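AP-4 complex accessory subunit Tepsin (Equus caballus, PDB 5WF2) probably associates with the AP-4 adaptor complex by binding two of its subunits directly, and may thereby take part in vesicle trafficking at the trans-Golgi network. Local coordinates at residues E64-H69 against M79-A84. Sequence-based numbering, arbitrary orientation.
Sequences ELLICH and MRALGA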
# COMPACT_ATOMS: atom_id res chain seq x y z
N GLU A 64 -1.06 7.31 -1.90
CA GLU A 64 -1.55 8.14 -0.81
C GLU A 64 -2.86 7.60 -0.26
O GLU A 64 -3.10 7.68 0.96
CB GLU A 64 -1.67 9.60 -1.27
CG GLU A 64 -0.34 10.29 -1.53
CD GLU A 64 0.42 10.68 -0.27
OE1 GLU A 64 -0.21 10.74 0.81
OE2 GLU A 64 1.63 10.93 -0.39
N LEU A 65 -3.71 7.00 -1.10
CA LEU A 65 -4.97 6.45 -0.61
C LEU A 65 -4.75 5.14 0.14
O LEU A 65 -5.42 4.88 1.16
CB LEU A 65 -5.95 6.27 -1.77
CG LEU A 65 -6.42 7.63 -2.32
CD1 LEU A 65 -7.03 7.52 -3.69
CD2 LEU A 65 -7.38 8.20 -1.40
N LEU A 66 -3.77 4.36 -0.28
CA LEU A 66 -3.41 3.18 0.50
C LEU A 66 -2.92 3.59 1.87
O LEU A 66 -3.26 2.97 2.86
CB LEU A 66 -2.34 2.36 -0.22
CG LEU A 66 -2.83 1.55 -1.42
CD1 LEU A 66 -1.62 1.11 -2.25
CD2 LEU A 66 -3.66 0.37 -0.96
N ILE A 67 -2.09 4.63 1.94
CA ILE A 67 -1.61 5.09 3.23
C ILE A 67 -2.77 5.50 4.12
O ILE A 67 -2.78 5.20 5.31
CB ILE A 67 -0.58 6.23 3.06
CG1 ILE A 67 0.67 5.68 2.36
CG2 ILE A 67 -0.23 6.83 4.44
CD1 ILE A 67 1.68 6.71 1.90
N CYS A 68 -3.77 6.17 3.55
CA CYS A 68 -4.97 6.49 4.32
C CYS A 68 -5.60 5.25 4.93
O CYS A 68 -6.00 5.26 6.09
CB CYS A 68 -5.98 7.24 3.44
SG CYS A 68 -5.43 8.88 3.04
N HIS A 69 -5.67 4.16 4.17
CA HIS A 69 -6.25 2.93 4.71
C HIS A 69 -5.35 2.21 5.70
O HIS A 69 -5.75 1.15 6.20
CB HIS A 69 -6.61 1.98 3.57
CG HIS A 69 -7.84 2.39 2.83
ND1 HIS A 69 -7.87 3.47 1.96
CD2 HIS A 69 -9.09 1.88 2.83
CE1 HIS A 69 -9.08 3.59 1.47
NE2 HIS A 69 -9.85 2.64 1.98
N MET A 79 -3.55 -5.16 6.52
CA MET A 79 -2.71 -6.18 5.90
C MET A 79 -2.82 -6.14 4.38
O MET A 79 -1.80 -6.18 3.68
CB MET A 79 -3.08 -7.57 6.44
CG MET A 79 -2.61 -7.80 7.88
SD MET A 79 -0.83 -8.00 8.03
CE MET A 79 -0.56 -9.56 7.20
N ARG A 80 -4.03 -6.02 3.86
CA ARG A 80 -4.21 -5.99 2.41
C ARG A 80 -3.64 -4.72 1.81
O ARG A 80 -3.06 -4.75 0.72
CB ARG A 80 -5.70 -6.16 2.04
CG ARG A 80 -6.27 -7.54 2.45
CD ARG A 80 -7.72 -7.71 2.03
NE ARG A 80 -7.87 -7.69 0.58
CZ ARG A 80 -7.76 -8.75 -0.20
NH1 ARG A 80 -7.53 -9.92 0.33
NH2 ARG A 80 -7.91 -8.63 -1.52
N ALA A 81 -3.81 -3.59 2.50
CA ALA A 81 -3.23 -2.33 2.03
C ALA A 81 -1.71 -2.42 1.99
O ALA A 81 -1.11 -1.99 1.01
CB ALA A 81 -3.69 -1.17 2.92
N LEU A 82 -1.08 -2.99 3.04
CA LEU A 82 0.37 -3.25 3.01
C LEU A 82 0.76 -4.17 1.86
O LEU A 82 1.82 -3.99 1.24
CB LEU A 82 0.86 -3.85 4.32
CG LEU A 82 0.86 -2.91 5.55
CD1 LEU A 82 1.17 -3.68 6.83
CD2 LEU A 82 1.83 -1.76 5.41
N GLY A 83 -0.02 -5.22 1.62
CA GLY A 83 0.23 -6.07 0.47
C GLY A 83 0.25 -5.29 -0.82
O GLY A 83 1.09 -5.54 -1.69
N ALA A 84 -0.70 -4.37 -0.98
CA ALA A 84 -0.78 -3.59 -2.20
C ALA A 84 0.43 -2.67 -2.33
O ALA A 84 0.95 -2.50 -3.43
CB ALA A 84 -2.07 -2.78 -2.24
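Near the C-terminal end of helix 59-68, Leu66 comes closest to Ala81 in the middle of the next helix, 75-89, with 5.7 Å between their CA atoms. Such a close approach suits alanine, whose single methyl holds the backbones apart very little. Leu66 supplies the bulk: its CG stands anti to its own carbonyl carbon (chi1 -75°), and both branches reach the second helix. Leu66 CD2 rests 3.8 Å from Ala84 CB. Leu66 CD1 lies at nearly the same distance, so the Ala84 methyl meets both tips of the fork. Ala81 CB is 4.2 Å from Leu66 CD2. Ala81 and Ala84, three residues apart, face Leu66 from adjacent turns. This helix-to-helix packing lies near the centre of the all-helical VHS/ENTH-like domain of tepsin, and Val31 of helix 25-35 also touches Leu66. Beyond the leucine, His69 adds CB, 4.3 Å from Ala81 CB, and its ring turns back to its own helix. There His69 ND1 donates a nearly straight bond (168°) to Leu65 O; a ring N-H one turn beyond Leu65 suits histidine to this helix end, with the acceptor in the plane of the ring. ND1 comes from above the carbonyl plane, and His69 N reaches the same oxygen from the opposite face.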